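Local coordinates for NAP1-binding protein 2 (Saccharomyces cerevisiae, PDB 1YN8), which acts as an adaptor, here represented by its SH3 domain, that links the PTC1 phosphatase to the PBS2 kinase and negatively regulates the HOG pathway, at residues L18-G23 with G48-E53; G23-I28 with E40-S45. One frame throughout, in Å; residues are numbered along the deposited sequence.

Contact 1 of 2, residues L18-G23 with G48-E53; sequences LRLAEG and GLVPEE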
loop_
_atom_site.group_PDB
_atom_site.type_symbol
_atom_site.label_atom_id
_atom_site.label_comp_id
_atom_site.label_asym_id
_atom_site.label_seq_id
_atom_site.Cartn_x
_atom_site.Cartn_y
_atom_site.Cartn_z
ATOM N N LEU A 18 0.522 1.808 -6.714
ATOM C CA LEU A 18 -0.159 0.513 -6.633
ATOM C C LEU A 18 -1.644 0.704 -6.335
ATOM O O LEU A 18 -1.986 1.237 -5.286
ATOM C CB LEU A 18 0.458 -0.348 -5.513
ATOM C CG LEU A 18 -0.041 -1.789 -5.313
ATOM C CD1 LEU A 18 0.468 -2.684 -6.470
ATOM C CD2 LEU A 18 0.347 -2.384 -3.969
ATOM N N ARG A 19 -2.522 0.235 -7.215
ATOM C CA ARG A 19 -3.974 0.363 -6.986
ATOM C C ARG A 19 -4.401 -0.405 -5.729
ATOM O O ARG A 19 -4.004 -1.557 -5.516
ATOM C CB ARG A 19 -4.772 -0.152 -8.191
ATOM C CG ARG A 19 -6.303 -0.198 -7.981
ATOM C CD ARG A 19 -7.091 -0.634 -9.227
ATOM N NE ARG A 19 -6.987 0.288 -10.367
ATOM C CZ ARG A 19 -7.684 1.411 -10.531
ATOM N NH1 ARG A 19 -8.578 1.822 -9.628
ATOM N NH2 ARG A 19 -7.487 2.134 -11.627
ATOM N N LEU A 20 -5.250 0.227 -4.910
ATOM C CA LEU A 20 -5.848 -0.440 -3.773
ATOM C C LEU A 20 -7.377 -0.394 -3.849
ATOM O O LEU A 20 -7.983 0.527 -4.417
ATOM C CB LEU A 20 -5.406 0.215 -2.435
ATOM C CG LEU A 20 -3.922 0.378 -2.067
ATOM C CD1 LEU A 20 -3.808 1.223 -0.764
ATOM C CD2 LEU A 20 -3.177 -0.933 -1.906
ATOM N N ALA A 21 -7.972 -1.429 -3.278
ATOM C CA ALA A 21 -9.369 -1.443 -2.897
ATOM C C ALA A 21 -9.499 -1.561 -1.357
ATOM O O ALA A 21 -8.716 -2.279 -0.686
ATOM C CB ALA A 21 -10.030 -2.602 -3.552
ATOM N N GLU A 22 -10.502 -0.883 -0.802
ATOM C CA GLU A 22 -10.800 -0.940 0.618
ATOM C C GLU A 22 -10.821 -2.408 1.071
ATOM O O GLU A 22 -11.476 -3.237 0.423
ATOM C CB GLU A 22 -12.163 -0.298 0.905
ATOM C CG GLU A 22 -12.538 -0.271 2.400
ATOM C CD GLU A 22 -13.871 0.442 2.697
ATOM O OE1 GLU A 22 -14.526 0.979 1.774
ATOM O OE2 GLU A 22 -14.272 0.453 3.883
ATOM N N GLY A 23 -10.097 -2.704 2.154
ATOM C CA GLY A 23 -9.988 -4.066 2.732
ATOM C C GLY A 23 -8.865 -4.967 2.229
ATOM O O GLY A 23 -8.670 -6.104 2.752
ATOM N N GLY A 48 4.277 -1.352 -5.330
ATOM C CA GLY A 48 4.291 0.060 -5.750
ATOM C C GLY A 48 3.987 1.025 -4.618
ATOM O O GLY A 48 3.863 0.605 -3.474
ATOM N N LEU A 49 3.887 2.309 -4.944
ATOM C CA LEU A 49 3.648 3.356 -3.939
ATOM C C LEU A 49 2.169 3.576 -3.637
ATOM O O LEU A 49 1.318 3.629 -4.554
ATOM C CB LEU A 49 4.288 4.685 -4.362
ATOM C CG LEU A 49 5.794 4.807 -4.102
ATOM C CD1 LEU A 49 6.594 3.959 -5.074
ATOM C CD2 LEU A 49 6.235 6.240 -4.176
ATOM N N VAL A 50 1.886 3.736 -2.343
ATOM C CA VAL A 50 0.533 4.050 -1.838
ATOM C C VAL A 50 0.607 5.225 -0.825
ATOM O O VAL A 50 1.654 5.431 -0.184
ATOM C CB VAL A 50 -0.117 2.827 -1.163
ATOM C CG1 VAL A 50 -0.130 1.624 -2.155
ATOM C CG2 VAL A 50 0.600 2.460 0.170
ATOM N N PRO A 51 -0.501 5.960 -0.650
ATOM C CA PRO A 51 -0.483 7.026 0.353
ATOM C C PRO A 51 -0.317 6.484 1.804
ATOM O O PRO A 51 -0.985 5.524 2.177
ATOM C CB PRO A 51 -1.863 7.694 0.189
ATOM C CG PRO A 51 -2.373 7.257 -1.174
ATOM C CD PRO A 51 -1.804 5.882 -1.334
ATOM N N GLU A 52 0.524 7.157 2.604
ATOM C CA GLU A 52 0.762 6.781 4.004
ATOM C C GLU A 52 -0.531 6.726 4.846
ATOM O O GLU A 52 -0.697 5.843 5.727
ATOM C CB GLU A 52 1.754 7.748 4.629
ATOM C CG GLU A 52 2.325 7.293 5.962
ATOM C CD GLU A 52 3.350 8.270 6.514
ATOM O OE1 GLU A 52 3.413 9.417 6.034
ATOM O OE2 GLU A 52 4.073 7.886 7.453
ATOM N N GLU A 53 -1.440 7.671 4.591
ATOM C CA GLU A 53 -2.707 7.736 5.352
ATOM C C GLU A 53 -3.822 6.739 4.899
ATOM O O GLU A 53 -4.921 6.740 5.486
ATOM C CB GLU A 53 -3.257 9.177 5.337
ATOM C CG GLU A 53 -2.347 10.245 6.058
ATOM C CD GLU A 53 -1.900 9.823 7.468
ATOM O OE1 GLU A 53 -2.783 9.538 8.313
ATOM O OE2 GLU A 53 -0.662 9.771 7.727
#
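Val50 sends its CG1 methyl between Leu18 and Leu20, and this methyl is the main apolar meeting point of the contact. CG1 lies trans to its own carbonyl carbon (chi1 -55°), which directs it across to Leu18, where it sits 3.9 Å from Leu18 CB and 3.7 Å from Leu18 O. Leu20 meets the same methyl with its whole fork: CG, CD1 and CD2 of Leu20 each lie 4.0 Å from Val50 CG1, and the two side chains cross at about a right angle. Replacing Leu20 by an alanine would probably open a gap beside Val50 CG1 and deprive Phe10 and Val26 of a packing partner. The residues 18-23 belong to the end of the RT loop and the diverging turn of the SH3 fold, here laid against strand 47-51. The polar tie is a backbone bond from Leu18 N to Leu49 O, 2.9 Å long and fairly straight at 161°. Beside it Leu18 CB packs 3.9 Å from Gly48 CA. The fit is close here, since a beta carbon on Gly48 would come within about 3.2 Å of Leu18 N, which suits a glycine. Away from this buried seam the contact is looser. Arg19, between the two leucines, turns its side chain outward to the exposed surface, where it forms a salt bridge with Glu11. Leu49 likewise points away from residues 18-23 and, in the conformer given, lies against Trp36 and His32.

Contact 2 of 2, residues G23-I28 with E40-S45; sequences GDIVFI and ENESGS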
loop_
_atom_site.group_PDB
_atom_site.type_symbol
_atom_site.label_atom_id
_atom_site.label_comp_id
_atom_site.label_asym_id
_atom_site.label_seq_id
_atom_site.Cartn_x
_atom_site.Cartn_y
_atom_site.Cartn_z
ATOM N N GLY A 23 -10.097 -2.704 2.154
ATOM C CA GLY A 23 -9.988 -4.066 2.732
ATOM C C GLY A 23 -8.865 -4.967 2.229
ATOM O O GLY A 23 -8.670 -6.104 2.752
ATOM N N ASP A 24 -8.161 -4.528 1.183
ATOM C CA ASP A 24 -6.997 -5.277 0.656
ATOM C C ASP A 24 -5.916 -5.564 1.736
ATOM O O ASP A 24 -5.537 -4.665 2.513
ATOM C CB ASP A 24 -6.301 -4.518 -0.500
ATOM C CG ASP A 24 -6.986 -4.648 -1.868
ATOM O OD1 ASP A 24 -7.923 -5.442 -2.077
ATOM O OD2 ASP A 24 -6.520 -3.946 -2.782
ATOM N N ILE A 25 -5.438 -6.808 1.762
ATOM C CA ILE A 25 -4.287 -7.220 2.577
ATOM C C ILE A 25 -2.992 -6.853 1.866
ATOM O O ILE A 25 -2.764 -7.258 0.716
ATOM C CB ILE A 25 -4.325 -8.766 2.831
ATOM C CG1 ILE A 25 -5.600 -9.141 3.586
ATOM C CG2 ILE A 25 -3.077 -9.265 3.580
ATOM C CD1 ILE A 25 -5.722 -8.512 4.937
ATOM N N VAL A 26 -2.138 -6.091 2.559
ATOM C CA VAL A 26 -0.842 -5.648 2.005
ATOM C C VAL A 26 0.326 -5.761 3.014
ATOM O O VAL A 26 0.115 -5.977 4.197
ATOM C CB VAL A 26 -0.952 -4.200 1.484
ATOM C CG1 VAL A 26 -2.024 -4.090 0.421
ATOM C CG2 VAL A 26 -1.261 -3.236 2.631
ATOM N N PHE A 27 1.558 -5.611 2.522
ATOM C CA PHE A 27 2.778 -5.691 3.347
ATOM C C PHE A 27 3.633 -4.486 3.008
ATOM O O PHE A 27 3.946 -4.274 1.824
ATOM C CB PHE A 27 3.535 -6.996 3.062
ATOM C CG PHE A 27 2.710 -8.253 3.390
ATOM C CD1 PHE A 27 2.820 -8.871 4.655
ATOM C CD2 PHE A 27 1.753 -8.748 2.482
ATOM C CE1 PHE A 27 2.012 -9.963 4.995
ATOM C CE2 PHE A 27 1.011 -9.883 2.796
ATOM C CZ PHE A 27 1.135 -10.476 4.063
ATOM N N ILE A 28 4.005 -3.708 4.029
ATOM C CA ILE A 28 4.758 -2.478 3.819
ATOM C C ILE A 28 6.244 -2.800 3.878
ATOM O O ILE A 28 6.751 -3.276 4.916
ATOM C CB ILE A 28 4.396 -1.372 4.851
ATOM C CG1 ILE A 28 2.870 -1.103 4.928
ATOM C CG2 ILE A 28 5.180 -0.104 4.558
ATOM C CD1 ILE A 28 2.179 -0.714 3.638
ATOM N N GLU A 40 3.597 -4.147 -1.022
ATOM C CA GLU A 40 3.270 -5.280 -1.896
ATOM C C GLU A 40 1.846 -5.798 -1.621
ATOM O O GLU A 40 1.291 -5.637 -0.502
ATOM C CB GLU A 40 4.325 -6.417 -1.866
ATOM C CG GLU A 40 4.531 -7.105 -0.555
ATOM C CD GLU A 40 5.639 -8.208 -0.567
ATOM O OE1 GLU A 40 6.636 -8.146 -1.329
ATOM O OE2 GLU A 40 5.462 -9.178 0.203
ATOM N N ASN A 41 1.228 -6.350 -2.671
ATOM C CA ASN A 41 -0.116 -6.952 -2.566
ATOM C C ASN A 41 -0.068 -8.250 -1.739
ATOM O O ASN A 41 1.028 -8.705 -1.342
ATOM C CB ASN A 41 -0.786 -7.208 -3.949
ATOM C CG ASN A 41 -0.018 -8.175 -4.856
ATOM O OD1 ASN A 41 1.020 -8.754 -4.474
ATOM N ND2 ASN A 41 -0.523 -8.322 -6.116
ATOM N N GLU A 42 -1.238 -8.862 -1.528
ATOM C CA GLU A 42 -1.360 -10.088 -0.673
ATOM C C GLU A 42 -0.393 -11.235 -0.999
ATOM O O GLU A 42 0.223 -11.840 -0.069
ATOM C CB GLU A 42 -2.793 -10.594 -0.706
ATOM C CG GLU A 42 -3.075 -11.785 0.218
ATOM C CD GLU A 42 -4.507 -12.208 0.206
ATOM O OE1 GLU A 42 -5.358 -11.533 -0.438
ATOM O OE2 GLU A 42 -4.799 -13.288 0.811
ATOM N N SER A 43 -0.293 -11.572 -2.298
ATOM C CA SER A 43 0.591 -12.656 -2.759
ATOM C C SER A 43 2.079 -12.260 -2.964
ATOM O O SER A 43 2.926 -13.135 -3.202
ATOM C CB SER A 43 0.041 -13.199 -4.073
ATOM O OG SER A 43 0.302 -12.226 -5.071
ATOM N N GLY A 44 2.378 -10.963 -2.955
ATOM C CA GLY A 44 3.710 -10.420 -3.285
ATOM C C GLY A 44 4.033 -10.300 -4.777
ATOM O O GLY A 44 5.175 -10.004 -5.134
ATOM N N SER A 45 3.046 -10.563 -5.650
ATOM C CA SER A 45 3.260 -10.546 -7.115
ATOM C C SER A 45 3.369 -9.136 -7.731
ATOM O O SER A 45 3.834 -9.001 -8.872
ATOM C CB SER A 45 2.130 -11.286 -7.838
ATOM O OG SER A 45 0.910 -10.614 -7.593
HETATM O O HOH W 1 -3.676 -7.229 -1.874
HETATM O O HOH W 2 -6.106 -8.779 -0.335
#
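Asn41 O lies at the edge of the Phe27 ring, near its plane and 3.9 Å from Phe27 CD2. Glu42 O, 3.6 Å from Phe27 CE2, approaches obliquely, as does the carboxylate oxygen Glu40 OE2, while the Phe27 side chain also touches Arg3 of strand 2-6. The second flat group, the Asn41 amide, works within its own loop; its ND2 donates in the amide plane to Ser45 OG at 3.1 Å, and its OD1 accepts from Lys46 N. Phe27 and Glu40 form an antiparallel hydrogen-bonded pair, Phe27 N to Glu40 O at 3.0 Å and Glu40 N to Phe27 O at 2.9 Å. Glu40 CG sits between its backbone N and carbonyl carbon (chi1 62°), which brings it alongside Phe27 CB, 3.8 Å away. Beyond this pair Ile25 O and Glu42 N are still 3.2 Å apart but badly angled for a bond, and a water joins them; another links Ile25 N to Glu42 OE1. Residues 41-44 make a type I turn, and Ser43 OG accepts from Ser45 N in an ST turn, features of the distal loop joining strands 36-40 and 47-51 in this SH3 domain.

The centres of the two contacts lie about 10 Å apart, and both reach the same five-stranded antiparallel sheet of the SH3 domain. Along the chain contact 2 is nested inside contact 1: residues 18-23 run into 23-28 through the shared Gly23, then come 40-45 and, after a short gap, 48-53. Contact 1 lies near the centre of the domain, contact 2 at its surface. They touch directly where Leu20 CD2 packs 4.1 Å from Val26 CG1, and Leu18 CD2 lies 4.3 Å from Asn41 N. Together they hold the RT-loop end and the distal loop against strands 25-33, 36-40 and 47-51 of the SH3 domain, the part of this adaptor represented here.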